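Side-chain contact in collagen alpha-1(XX) chain (Homo sapiens, PDB 5KF4), which contains a fibronectin type III domain that probably serves as an extracellular spacer or binding module in this collagen: residues V44-A47 with T52-E55. Sequence-based numbering, arbitrary orientation.
Sequences VWRA and TPRE
Trp45 lays its indole across the neighbouring strand, with one ring face over Arg54 and the start of Glu55. Its CG sits between the backbone N and the carbonyl carbon (chi1 63°), and this swings the ring over the partner backbone. Arg54 CB comes up beneath the five-membered ring, a CH-pi contact 3.9 Å from the centroid, while at the six-membered end Trp45 CZ3 rests 3.7 Å from Glu55 CA. Beyond CB the Arg54 chain runs out extended past the indole nitrogen, its guanidinium turned 55° from the ring plane, and a water in the plane of the indole lies between Trp45 NE1 and Arg54 NH1, though its distance to NE1 is too short to be trusted. Trp45 and Arg54 are also a hydrogen-bonded pair of this antiparallel hairpin: Trp45 N donates to Arg54 O at 3.0 Å, and Arg54 N to Trp45 O at 2.9 Å. The hairpin joins strands 40-47 and 54-59, the latter outermost in the four-stranded sheet of the fibronectin type III sandwich; Trp45 also touches Leu70 and Val78. Replacing Trp45 with an alanine would probably leave Arg54 CB and the Glu55 backbone without the ring that covers them. On the other face of the sheet, Val44 and Glu55 point the same way, Val44 CG2 lying 3.6 Å from Glu55 CG. Toward the turn, Arg46 runs alongside Pro53, bending at chi3 (-53°) to bring one guanidinium face over Pro53 CD, 4.1 Å from Arg46 NH1. A second water links Ala47 N to Thr52 O where the strands part.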
ATOM      1  N   VAL A  44       2.904   1.650  -1.491  1.00 23.87           N
ATOM      2  CA  VAL A  44       4.192   1.229  -2.040  1.00 17.34           C
ATOM      3  C   VAL A  44       4.159  -0.224  -2.504  1.00 21.98           C
ATOM      4  O   VAL A  44       3.760  -1.106  -1.745  1.00 23.63           O
ATOM      5  CB  VAL A  44       5.319   1.371  -0.989  1.00 11.63           C
ATOM      6  CG1 VAL A  44       6.671   1.027  -1.599  1.00 17.65           C
ATOM      7  CG2 VAL A  44       5.325   2.769  -0.386  1.00 11.68           C
ATOM      8  N   TRP A  45       4.572  -0.484  -3.741  1.00 19.77           N
ATOM      9  CA  TRP A  45       4.712  -1.867  -4.196  1.00 18.06           C
ATOM     10  C   TRP A  45       5.997  -2.092  -4.994  1.00 21.82           C
ATOM     11  O   TRP A  45       6.388  -1.258  -5.810  1.00 24.07           O
ATOM     12  CB  TRP A  45       3.497  -2.295  -5.028  1.00 10.01           C
ATOM     13  CG  TRP A  45       3.309  -1.529  -6.297  1.00  8.20           C
ATOM     14  CD1 TRP A  45       3.586  -1.961  -7.558  1.00  8.20           C
ATOM     15  CD2 TRP A  45       2.798  -0.196  -6.431  1.00  8.52           C
ATOM     16  NE1 TRP A  45       3.281  -0.982  -8.473  1.00 13.24           N
ATOM     17  CE2 TRP A  45       2.797   0.114  -7.806  1.00 10.28           C
ATOM     18  CE3 TRP A  45       2.346   0.767  -5.522  1.00 10.27           C
ATOM     19  CZ2 TRP A  45       2.361   1.343  -8.294  1.00 12.84           C
ATOM     20  CZ3 TRP A  45       1.912   1.983  -6.006  1.00  9.02           C
ATOM     21  CH2 TRP A  45       1.922   2.261  -7.382  1.00 12.94           C
ATOM     22  N   ARG A  46       6.653  -3.218  -4.733  1.00 17.58           N
ATOM     23  CA  ARG A  46       7.897  -3.577  -5.408  1.00 17.97           C
ATOM     24  C   ARG A  46       7.974  -5.075  -5.666  1.00 23.26           C
ATOM     25  O   ARG A  46       7.391  -5.868  -4.928  1.00 30.65           O
ATOM     26  CB  ARG A  46       9.126  -3.147  -4.605  1.00 23.58           C
ATOM     27  CG  ARG A  46       9.231  -3.754  -3.221  1.00 35.06           C
ATOM     28  CD  ARG A  46      10.493  -3.269  -2.533  1.00 52.24           C
ATOM     29  NE  ARG A  46      11.663  -3.516  -3.374  1.00 67.30           N
ATOM     30  CZ  ARG A  46      12.849  -2.937  -3.208  1.00 76.30           C
ATOM     31  NH1 ARG A  46      13.036  -2.064  -2.226  1.00 71.80           N
ATOM     32  NH2 ARG A  46      13.849  -3.231  -4.029  1.00 79.06           N
ATOM     33  N   ALA A  47       8.691  -5.467  -6.714  1.00 16.85           N
ATOM     34  CA  ALA A  47       8.913  -6.882  -6.964  1.00 25.10           C
ATOM     35  C   ALA A  47       9.803  -7.437  -5.852  1.00 32.13           C
ATOM     36  O   ALA A  47      10.876  -6.898  -5.573  1.00 27.48           O
ATOM     37  CB  ALA A  47       9.552  -7.096  -8.334  1.00  7.44           C
ATOM     38  N   THR A  52      12.981  -1.665  -8.322  1.00 34.15           N
ATOM     39  CA  THR A  52      12.786  -0.326  -7.792  1.00 34.28           C
ATOM     40  C   THR A  52      11.340  -0.193  -7.330  1.00 32.30           C
ATOM     41  O   THR A  52      10.418  -0.534  -8.070  1.00 30.16           O
ATOM     42  CB  THR A  52      13.116   0.749  -8.841  1.00 43.20           C
ATOM     43  OG1 THR A  52      14.462   0.574  -9.306  1.00 60.74           O
ATOM     44  CG2 THR A  52      12.963   2.143  -8.252  1.00 30.59           C
ATOM     45  N   PRO A  53      11.136   0.286  -6.095  1.00 25.69           N
ATOM     46  CA  PRO A  53       9.794   0.481  -5.547  1.00 18.58           C
ATOM     47  C   PRO A  53       8.978   1.512  -6.314  1.00 17.94           C
ATOM     48  O   PRO A  53       9.505   2.519  -6.780  1.00 14.07           O
ATOM     49  CB  PRO A  53      10.074   0.957  -4.117  1.00 26.37           C
ATOM     50  CG  PRO A  53      11.430   1.566  -4.190  1.00 29.86           C
ATOM     51  CD  PRO A  53      12.175   0.676  -5.128  1.00 26.84           C
ATOM     52  N   ARG A  54       7.681   1.254  -6.420  1.00  9.16           N
ATOM     53  CA  ARG A  54       6.759   2.184  -7.049  1.00 12.96           C
ATOM     54  C   ARG A  54       5.783   2.697  -6.009  1.00  9.41           C
ATOM     55  O   ARG A  54       5.508   2.024  -5.026  1.00  9.15           O
ATOM     56  CB  ARG A  54       6.014   1.529  -8.215  1.00 13.64           C
ATOM     57  CG  ARG A  54       6.918   1.156  -9.370  1.00 12.51           C
ATOM     58  CD  ARG A  54       6.203   0.288 -10.371  1.00 22.08           C
ATOM     59  NE  ARG A  54       7.076  -0.085 -11.477  1.00 30.00           N
ATOM     60  CZ  ARG A  54       6.687  -0.144 -12.744  1.00 31.84           C
ATOM     61  NH1 ARG A  54       5.434   0.147 -13.066  1.00 35.36           N
ATOM     62  NH2 ARG A  54       7.550  -0.495 -13.687  1.00 32.76           N
ATOM     63  N   GLU A  55       5.302   3.916  -6.196  1.00 20.24           N
ATOM     64  CA  GLU A  55       4.455   4.539  -5.194  1.00 10.30           C
ATOM     65  C   GLU A  55       3.339   5.390  -5.790  1.00 19.41           C
ATOM     66  O   GLU A  55       3.405   5.857  -6.935  1.00 20.91           O
ATOM     67  CB  GLU A  55       5.287   5.405  -4.241  1.00 20.32           C
ATOM     68  CG  GLU A  55       6.225   4.635  -3.332  1.00 23.35           C
ATOM     69  CD  GLU A  55       7.149   5.546  -2.548  1.00 17.66           C
ATOM     70  OE1 GLU A  55       6.875   6.768  -2.495  1.00 20.68           O
ATOM     71  OE2 GLU A  55       8.130   5.041  -1.960  1.00 10.05           O
TER
HETATM   72  O   HOH W   1       3.131  -0.698 -10.990  1.00 26.50           O
HETATM   73  O   HOH W   2       9.867  -3.374  -8.698  1.00 20.44           O